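Local structure of HupZ (5ESC) at residues 15-20 with 62-67; 75-80 with 110-115; 88-93 with 102-107. The protein degrades heme in vitro and is a dimeric split-barrel protein related to the pyridoxamine 5'-phosphate oxidases. All coordinates share one frame; numbering follows the deposited sequence.

Contact 1 (15-20 with 62-67)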
loop_
_atom_site.group_PDB
_atom_site.type_symbol
_atom_site.label_atom_id
_atom_site.label_comp_id
_atom_site.label_asym_id
_atom_site.label_seq_id
_atom_site.Cartn_x
_atom_site.Cartn_y
_atom_site.Cartn_z
ATOM N N ALA A 15 -7.740 -3.904 2.256
ATOM C CA ALA A 15 -7.495 -2.710 1.397
ATOM C C ALA A 15 -6.253 -2.025 1.884
ATOM O O ALA A 15 -6.163 -1.655 3.062
ATOM C CB ALA A 15 -8.668 -1.767 1.491
ATOM N N MET A 16 -5.257 -1.935 1.051
ATOM C CA MET A 16 -4.128 -1.074 1.358
ATOM C C MET A 16 -4.245 0.214 0.538
ATOM O O MET A 16 -4.402 0.197 -0.756
ATOM C CB MET A 16 -2.785 -1.817 1.129
ATOM C CG MET A 16 -2.677 -3.089 1.959
ATOM S SD MET A 16 -2.422 -2.736 3.707
ATOM C CE MET A 16 -1.326 -1.340 3.714
ATOM N N VAL A 17 -4.122 1.339 1.232
ATOM C CA VAL A 17 -4.409 2.670 0.658
ATOM C C VAL A 17 -3.229 3.548 0.615
ATOM O O VAL A 17 -2.580 3.780 1.631
ATOM C CB VAL A 17 -5.551 3.396 1.430
ATOM C CG1 VAL A 17 -5.758 4.814 0.853
ATOM C CG2 VAL A 17 -6.819 2.497 1.480
ATOM N N ALA A 18 -2.908 4.068 -0.575
ATOM C CA ALA A 18 -1.872 5.005 -0.741
ATOM C C ALA A 18 -2.374 6.420 -1.091
ATOM O O ALA A 18 -3.226 6.569 -2.021
ATOM C CB ALA A 18 -0.902 4.535 -1.869
ATOM N N THR A 19 -1.811 7.447 -0.472
ATOM C CA THR A 19 -2.202 8.848 -0.752
ATOM C C THR A 19 -0.897 9.630 -0.792
ATOM O O THR A 19 0.188 9.040 -0.590
ATOM C CB THR A 19 -3.149 9.367 0.359
ATOM O OG1 THR A 19 -2.517 9.180 1.641
ATOM C CG2 THR A 19 -4.556 8.688 0.305
ATOM N N VAL A 20 -0.950 10.932 -0.902
ATOM C CA VAL A 20 0.229 11.787 -0.991
ATOM C C VAL A 20 -0.078 13.095 -0.285
ATOM O O VAL A 20 -1.238 13.554 -0.267
ATOM C CB VAL A 20 0.620 11.983 -2.465
ATOM C CG1 VAL A 20 -0.489 12.683 -3.228
ATOM C CG2 VAL A 20 1.888 12.810 -2.551
ATOM N N ILE A 62 -5.869 9.100 -4.664
ATOM C CA ILE A 62 -5.878 7.837 -3.952
ATOM C C ILE A 62 -5.697 6.645 -4.815
ATOM O O ILE A 62 -6.152 6.652 -5.967
ATOM C CB ILE A 62 -7.149 7.712 -3.047
ATOM C CG1 ILE A 62 -7.041 6.497 -2.140
ATOM C CG2 ILE A 62 -8.408 7.665 -3.882
ATOM C CD1 ILE A 62 -7.861 6.739 -0.888
ATOM N N GLU A 63 -5.027 5.616 -4.303
ATOM C CA GLU A 63 -4.957 4.316 -4.943
ATOM C C GLU A 63 -5.134 3.288 -3.907
ATOM O O GLU A 63 -4.635 3.440 -2.784
ATOM C CB GLU A 63 -3.628 4.048 -5.716
ATOM C CG GLU A 63 -3.244 5.168 -6.679
ATOM C CD GLU A 63 -2.302 4.763 -7.831
ATOM O OE1 GLU A 63 -1.716 3.651 -7.708
ATOM O OE2 GLU A 63 -2.198 5.582 -8.848
ATOM N N ILE A 64 -5.917 2.255 -4.226
ATOM C CA ILE A 64 -6.194 1.251 -3.266
ATOM C C ILE A 64 -5.806 -0.057 -3.885
ATOM O O ILE A 64 -6.181 -0.331 -5.068
ATOM C CB ILE A 64 -7.732 1.132 -2.926
ATOM C CG1 ILE A 64 -8.357 2.472 -2.553
ATOM C CG2 ILE A 64 -7.975 0.050 -1.871
ATOM C CD1 ILE A 64 -9.876 2.381 -2.650
ATOM N N ALA A 65 -5.106 -0.889 -3.123
ATOM C CA ALA A 65 -4.724 -2.215 -3.578
ATOM C C ALA A 65 -5.307 -3.369 -2.750
ATOM O O ALA A 65 -5.386 -3.285 -1.515
ATOM C CB ALA A 65 -3.202 -2.294 -3.734
ATOM N N PHE A 66 -5.758 -4.422 -3.434
ATOM C CA PHE A 66 -6.227 -5.631 -2.817
ATOM C C PHE A 66 -5.432 -6.771 -3.446
ATOM O O PHE A 66 -5.424 -6.886 -4.688
ATOM C CB PHE A 66 -7.714 -5.885 -3.133
ATOM C CG PHE A 66 -8.622 -4.933 -2.473
ATOM C CD1 PHE A 66 -9.013 -5.154 -1.177
ATOM C CD2 PHE A 66 -9.026 -3.764 -3.125
ATOM C CE1 PHE A 66 -9.904 -4.305 -0.568
ATOM C CE2 PHE A 66 -9.899 -2.893 -2.503
ATOM C CZ PHE A 66 -10.310 -3.159 -1.213
ATOM N N VAL A 67 -4.763 -7.557 -2.604
ATOM C CA VAL A 67 -3.861 -8.619 -3.058
ATOM C C VAL A 67 -4.255 -9.955 -2.378
ATOM O O VAL A 67 -4.362 -10.038 -1.160
ATOM C CB VAL A 67 -2.357 -8.282 -2.853
ATOM C CG1 VAL A 67 -1.488 -9.457 -3.277
ATOM C CG2 VAL A 67 -1.898 -7.064 -3.682
#
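Met16 and Ala65 face each other as an antiparallel hydrogen-bonded pair, and both of their amides are used: Met16 N donates a hydrogen bond to Ala65 O at 2.9 Å, and Ala65 N donates one to Met16 O at 2.7 Å. Two residues along, Ala18 and Glu63 repeat the pattern. Ala18 N donates to Glu63 O with an N-H...O angle of 170°, while Glu63 N reaches Ala18 O over a longer 3.1 Å. Between these two hydrogen-bonded pairs Val17 and Ile64 form the non-hydrogen-bonded pair, and their backbone polar groups turn outward, Val17 bonding to Gly29 and Ile64 to Phe77. Strands 15-20 and 61-68 are therefore inner strands of the antiparallel sheet that makes up the split barrel, each with a bonded neighbour on its other edge.

On the face carrying Val17 and Ile64 the contact is apolar. Val17 CG1 is anti to its backbone N (chi1 177°), which sets it against Ile62 CD1 at 3.3 Å, tighter than a usual carbon-carbon contact. Thr19 CG2 lies alongside the same isoleucine, 4.0 Å from Ile62 CD1, leaving Thr19 OG1 to bond Asn55 of helix 51-59. At the far end Ala15 CB meets the CE1-CZ side of the Phe66 ring obliquely, 3.5 Å from CZ.

The other face carries Met16, Ala18, Glu63 and Ala65 and looks toward the second subunit, where Met16 packs on Ala65 of that subunit. Buried Glu63 has both carboxylate oxygens engaged: OE1 in a salt bridge with Arg76, OE2 in a hydrogen bond from Gln25 of the second subunit.

Contact 2 (75-80 with 110-115)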
loop_
_atom_site.group_PDB
_atom_site.type_symbol
_atom_site.label_atom_id
_atom_site.label_comp_id
_atom_site.label_asym_id
_atom_site.label_seq_id
_atom_site.Cartn_x
_atom_site.Cartn_y
_atom_site.Cartn_z
ATOM N N TYR A 75 -5.748 -6.394 -7.490
ATOM C CA TYR A 75 -6.187 -5.241 -8.281
ATOM C C TYR A 75 -5.824 -3.978 -7.576
ATOM O O TYR A 75 -5.800 -3.925 -6.321
ATOM C CB TYR A 75 -7.692 -5.293 -8.474
ATOM C CG TYR A 75 -8.165 -6.439 -9.340
ATOM C CD1 TYR A 75 -8.186 -6.337 -10.758
ATOM C CD2 TYR A 75 -8.580 -7.625 -8.745
ATOM C CE1 TYR A 75 -8.592 -7.426 -11.530
ATOM C CE2 TYR A 75 -8.982 -8.713 -9.492
ATOM C CZ TYR A 75 -9.003 -8.605 -10.865
ATOM O OH TYR A 75 -9.423 -9.697 -11.522
ATOM N N ARG A 76 -5.589 -2.966 -8.368
ATOM C CA ARG A 76 -5.291 -1.615 -7.895
ATOM C C ARG A 76 -6.416 -0.693 -8.451
ATOM O O ARG A 76 -6.652 -0.682 -9.684
ATOM C CB ARG A 76 -3.897 -1.196 -8.432
ATOM C CG ARG A 76 -3.493 0.273 -8.231
ATOM C CD ARG A 76 -1.995 0.530 -8.466
ATOM N NE ARG A 76 -1.633 0.253 -9.841
ATOM C CZ ARG A 76 -1.496 1.166 -10.790
ATOM N NH1 ARG A 76 -1.605 2.462 -10.533
ATOM N NH2 ARG A 76 -1.203 0.784 -12.024
ATOM N N PHE A 77 -7.132 -0.005 -7.560
ATOM C CA PHE A 77 -8.203 0.931 -7.916
ATOM C C PHE A 77 -7.644 2.366 -7.757
ATOM O O PHE A 77 -7.153 2.814 -6.654
ATOM C CB PHE A 77 -9.417 0.688 -7.036
ATOM C CG PHE A 77 -9.957 -0.692 -7.136
ATOM C CD1 PHE A 77 -9.383 -1.728 -6.446
ATOM C CD2 PHE A 77 -11.005 -0.989 -8.000
ATOM C CE1 PHE A 77 -9.816 -3.041 -6.595
ATOM C CE2 PHE A 77 -11.483 -2.286 -8.130
ATOM C CZ PHE A 77 -10.869 -3.332 -7.427
ATOM N N VAL A 78 -7.703 3.130 -8.816
ATOM C CA VAL A 78 -7.212 4.476 -8.791
ATOM C C VAL A 78 -8.336 5.459 -8.904
ATOM O O VAL A 78 -9.212 5.269 -9.778
ATOM C CB VAL A 78 -6.221 4.760 -9.931
ATOM C CG1 VAL A 78 -5.683 6.206 -9.861
ATOM C CG2 VAL A 78 -5.053 3.784 -9.892
ATOM N N GLY A 79 -8.295 6.552 -8.129
ATOM C CA GLY A 79 -9.340 7.587 -8.310
ATOM C C GLY A 79 -9.156 8.792 -7.446
ATOM O O GLY A 79 -7.989 9.105 -7.054
ATOM N N THR A 80 -10.261 9.489 -7.171
ATOM C CA THR A 80 -10.257 10.668 -6.365
ATOM C C THR A 80 -11.230 10.444 -5.192
ATOM O O THR A 80 -12.247 9.802 -5.384
ATOM C CB THR A 80 -10.661 11.924 -7.181
ATOM O OG1 THR A 80 -10.373 13.084 -6.398
ATOM C CG2 THR A 80 -12.163 11.965 -7.560
ATOM N N ILE A 110 -14.562 6.960 -2.266
ATOM C CA ILE A 110 -13.526 6.912 -3.283
ATOM C C ILE A 110 -14.294 6.747 -4.580
ATOM O O ILE A 110 -14.962 5.766 -4.732
ATOM C CB ILE A 110 -12.578 5.759 -3.084
ATOM C CG1 ILE A 110 -11.693 5.909 -1.818
ATOM C CG2 ILE A 110 -11.579 5.569 -4.197
ATOM C CD1 ILE A 110 -12.400 5.772 -0.519
ATOM N N HIS A 111 -14.072 7.663 -5.493
ATOM C CA HIS A 111 -14.633 7.630 -6.861
ATOM C C HIS A 111 -13.611 6.976 -7.777
ATOM O O HIS A 111 -12.577 7.550 -8.099
ATOM C CB HIS A 111 -14.980 9.042 -7.305
ATOM C CG HIS A 111 -15.908 9.744 -6.363
ATOM N ND1 HIS A 111 -17.243 9.450 -6.285
ATOM C CD2 HIS A 111 -15.690 10.705 -5.436
ATOM C CE1 HIS A 111 -17.814 10.203 -5.373
ATOM N NE2 HIS A 111 -16.895 10.965 -4.830
ATOM N N VAL A 112 -13.895 5.754 -8.143
ATOM C CA VAL A 112 -13.000 4.962 -8.902
ATOM C C VAL A 112 -12.940 5.435 -10.365
ATOM O O VAL A 112 -13.971 5.599 -11.022
ATOM C CB VAL A 112 -13.341 3.481 -8.815
ATOM C CG1 VAL A 112 -12.505 2.685 -9.818
ATOM C CG2 VAL A 112 -13.083 2.972 -7.428
ATOM N N GLU A 113 -11.734 5.705 -10.849
ATOM C CA GLU A 113 -11.505 6.178 -12.254
ATOM C C GLU A 113 -10.873 5.149 -13.151
ATOM O O GLU A 113 -11.207 5.069 -14.330
ATOM C CB GLU A 113 -10.633 7.455 -12.266
ATOM C CG GLU A 113 -11.350 8.638 -11.620
ATOM C CD GLU A 113 -10.480 9.892 -11.407
ATOM O OE1 GLU A 113 -9.242 9.936 -11.579
ATOM O OE2 GLU A 113 -11.070 10.899 -11.049
ATOM N N ARG A 114 -9.944 4.389 -12.614
ATOM C CA ARG A 114 -9.337 3.268 -13.323
ATOM C C ARG A 114 -8.999 2.116 -12.432
ATOM O O ARG A 114 -8.855 2.290 -11.199
ATOM C CB ARG A 114 -8.126 3.690 -14.105
ATOM C CG ARG A 114 -7.500 4.954 -13.715
ATOM C CD ARG A 114 -7.107 5.858 -14.865
ATOM N NE ARG A 114 -5.870 6.486 -14.414
ATOM C CZ ARG A 114 -5.761 7.476 -13.509
ATOM N NH1 ARG A 114 -6.839 8.042 -12.944
ATOM N NH2 ARG A 114 -4.539 7.910 -13.178
ATOM N N ILE A 115 -8.933 0.939 -13.037
ATOM C CA ILE A 115 -8.648 -0.309 -12.373
ATOM C C ILE A 115 -7.509 -1.032 -13.136
ATOM O O ILE A 115 -7.446 -0.989 -14.385
ATOM C CB ILE A 115 -9.868 -1.195 -12.269
ATOM C CG1 ILE A 115 -11.058 -0.427 -11.660
ATOM C CG2 ILE A 115 -9.478 -2.489 -11.520
ATOM C CD1 ILE A 115 -12.404 -1.125 -11.820
#
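Val78 O accepts two backbone hydrogen bonds from strand 106-117, one from Glu113 N at 2.8 Å and one from Arg114 N at 3.1 Å. The first donor lies in the carbonyl plane and the second is tilted 19° from it. Val78 N donates to Arg114 O in return. Beyond this point, Thr80 and His111 exchange a further pair of bonds, the shorter being His111 N to Thr80 O at 2.8 Å.

Two residues opposite one is the signature of a classic beta bulge, here Glu113 and Arg114 against Val78, and the pairing slips by one between Val78 and Gly79. It lies in the antiparallel sheet of the split barrel, whose strands 73-84 and 106-117 run at 126° over these segments. At Gly79 the backbones come close: its CA lies 3.2 Å from His111 O in a CA-H...O contact.

The side chains follow this backbone. Val78 CG1, anti to its own N (chi1 -179°), lies over one face of the Arg114 guanidinium, 3.6 Å above the plane and displaced toward its rim. Glu113 OE1 meets the same group at its edge, in plane, in a salt bridge to NH1. On the opposite face of the sheet from Val78 and Arg114, Phe77 and Ile115 lie side by side, with Phe77 CD2 3.7 Å from Ile115 CG1.

Farther out, Phe42 meets the Phe77 ring edge-to-face, and Ile2 touches both Phe77 and Ile115. His111 NE2 is hydrogen-bonded to Glu82, while Arg76 packs on Asn27 of the second subunit.

Contact 3 (88-93 with 102-107)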
loop_
_atom_site.group_PDB
_atom_site.type_symbol
_atom_site.label_atom_id
_atom_site.label_comp_id
_atom_site.label_asym_id
_atom_site.label_seq_id
_atom_site.Cartn_x
_atom_site.Cartn_y
_atom_site.Cartn_z
ATOM N N ALA A 88 -26.066 10.866 3.495
ATOM C CA ALA A 88 -26.370 9.429 3.375
ATOM C C ALA A 88 -25.208 8.500 3.451
ATOM O O ALA A 88 -25.369 7.377 3.904
ATOM C CB ALA A 88 -27.129 9.213 2.052
ATOM N N TYR A 89 -23.997 8.899 2.924
ATOM C CA TYR A 89 -22.902 8.024 2.998
ATOM C C TYR A 89 -22.488 7.901 4.493
ATOM O O TYR A 89 -22.190 6.817 4.995
ATOM C CB TYR A 89 -21.735 8.511 2.233
ATOM C CG TYR A 89 -21.839 8.449 0.748
ATOM C CD1 TYR A 89 -21.937 7.245 0.108
ATOM C CD2 TYR A 89 -21.757 9.644 -0.011
ATOM C CE1 TYR A 89 -21.899 7.208 -1.341
ATOM C CE2 TYR A 89 -21.727 9.616 -1.414
ATOM C CZ TYR A 89 -21.841 8.384 -2.065
ATOM O OH TYR A 89 -21.861 8.457 -3.445
ATOM N N TYR A 90 -22.414 8.998 5.161
ATOM C CA TYR A 90 -22.018 9.037 6.553
ATOM C C TYR A 90 -22.985 8.256 7.445
ATOM O O TYR A 90 -22.570 7.529 8.292
ATOM C CB TYR A 90 -21.849 10.498 7.025
ATOM C CG TYR A 90 -21.487 10.537 8.484
ATOM C CD1 TYR A 90 -20.230 10.148 8.882
ATOM C CD2 TYR A 90 -22.442 10.815 9.459
ATOM C CE1 TYR A 90 -19.853 10.134 10.220
ATOM C CE2 TYR A 90 -22.071 10.823 10.817
ATOM C CZ TYR A 90 -20.782 10.403 11.172
ATOM O OH TYR A 90 -20.346 10.352 12.462
ATOM N N GLU A 91 -24.291 8.461 7.271
ATOM C CA GLU A 91 -25.299 7.709 8.044
ATOM C C GLU A 91 -25.227 6.204 7.811
ATOM O O GLU A 91 -25.294 5.420 8.765
ATOM C CB GLU A 91 -26.738 8.268 7.801
ATOM C CG GLU A 91 -26.916 9.718 8.239
ATOM C CD GLU A 91 -26.688 9.949 9.740
ATOM O OE1 GLU A 91 -27.234 9.121 10.533
ATOM O OE2 GLU A 91 -25.950 10.925 10.148
ATOM N N ALA A 92 -24.936 5.778 6.551
ATOM C CA ALA A 92 -24.650 4.379 6.294
ATOM C C ALA A 92 -23.400 3.888 7.078
ATOM O O ALA A 92 -23.401 2.761 7.608
ATOM C CB ALA A 92 -24.439 4.076 4.814
ATOM N N ALA A 93 -22.303 4.676 7.054
ATOM C CA ALA A 93 -21.094 4.316 7.717
ATOM C C ALA A 93 -21.331 4.095 9.256
ATOM O O ALA A 93 -20.778 3.160 9.917
ATOM C CB ALA A 93 -20.029 5.379 7.487
ATOM N N GLY A 102 -16.039 1.635 16.816
ATOM C CA GLY A 102 -16.630 2.911 17.298
ATOM C C GLY A 102 -17.373 3.722 16.196
ATOM O O GLY A 102 -17.371 3.375 15.002
ATOM N N VAL A 103 -18.030 4.767 16.637
ATOM C CA VAL A 103 -18.778 5.682 15.782
ATOM C C VAL A 103 -17.791 6.394 14.834
ATOM O O VAL A 103 -16.794 6.921 15.280
ATOM C CB VAL A 103 -19.485 6.742 16.590
ATOM C CG1 VAL A 103 -20.401 7.569 15.693
ATOM C CG2 VAL A 103 -20.282 6.069 17.736
ATOM N N PRO A 104 -18.082 6.407 13.526
ATOM C CA PRO A 104 -17.035 7.073 12.706
ATOM C C PRO A 104 -16.966 8.557 12.950
ATOM O O PRO A 104 -17.972 9.154 13.127
ATOM C CB PRO A 104 -17.467 6.767 11.249
ATOM C CG PRO A 104 -18.906 6.534 11.364
ATOM C CD PRO A 104 -19.180 5.892 12.711
ATOM N N LYS A 105 -15.809 9.159 12.836
ATOM C CA LYS A 105 -15.720 10.591 12.787
ATOM C C LYS A 105 -16.189 11.060 11.374
ATOM O O LYS A 105 -16.729 12.138 11.207
ATOM C CB LYS A 105 -14.276 11.008 12.959
ATOM C CG LYS A 105 -13.745 10.912 14.373
ATOM C CD LYS A 105 -12.294 11.465 14.457
ATOM C CE LYS A 105 -11.991 11.783 15.964
ATOM N NZ LYS A 105 -10.748 11.225 16.452
ATOM N N ALA A 106 -15.974 10.245 10.357
ATOM C CA ALA A 106 -16.349 10.679 8.984
ATOM C C ALA A 106 -16.450 9.469 8.106
ATOM O O ALA A 106 -16.140 8.365 8.554
ATOM C CB ALA A 106 -15.309 11.672 8.449
ATOM N N VAL A 107 -16.855 9.650 6.844
ATOM C CA VAL A 107 -16.775 8.590 5.888
ATOM C C VAL A 107 -15.850 9.036 4.707
ATOM O O VAL A 107 -15.916 10.188 4.288
ATOM C CB VAL A 107 -18.217 8.201 5.368
ATOM C CG1 VAL A 107 -18.990 9.362 4.700
ATOM C CG2 VAL A 107 -18.167 6.927 4.515
#
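The hydroxyl of Tyr90, a residue of helix 88-97, donates to a backbone carbonyl of the facing loop: Tyr90 OH lies 2.7 Å from Pro104 O. Here the helix of the split-barrel protein packs against the chain that leads into strand 106-117, beside a classic beta bulge in which Lys105 and Ala106 both face Glu46 of strand 41-46. The donor oxygen is tilted 22° from the carbonyl plane, with a C=O...O angle of 157° at the acceptor.

The ring is brought there by its first torsion: CG is anti to the backbone N (chi1 178°), which carries the phenol along the loop. Its rim then lies against main chain, with Pro104 O, Ala106 C and Val107 N all at the edge and near the ring plane. Tyr90 CE1 also touches the proline ring, 3.9 Å from Pro104 CG. That same CG packs against the helix backbone at Ala93 C.

Val107 packs among Tyr89, Tyr90 and Ala93 with its two methyls. Val107 CG2 meets Ala93 CB at 3.8 Å, while Val107 CG1 reaches Tyr89 CB at the same distance and continues over the backbone of Tyr90. Strand 41-46 backs this packing, since Ile43 touches both Tyr89 and Val107, and Ala93 O receives a hydrogen bond from Asn45. The Tyr89 ring turns away from the loop to meet Trp37 edge-to-face. The closest approach of Val107 to the helix main chain is Val107 CG1 to Tyr90 N, 3.5 Å.

All three contacts reach one antiparallel sheet, in a fold related to the pyridoxamine 5'-phosphate oxidases. Contacts 1 and 2 have centres 9 Å apart and touch directly, because strands 61-68 and 73-84 are neighbours in it: Phe66 CD2 packs 3.6 Å from Phe77 CE1. Both also reach the second subunit, so this part of the sheet joins the dimer interface. Contact 3 lies on the opposite side of the chain's centre, about 21 Å from contact 2 and 20 Å from contact 1 between centres. Along the chain, contact 1 closes first; contact 3 then falls between the two segments of contact 2, sharing strand 106-117 with it and packing helix 88-97 beside that strand's start.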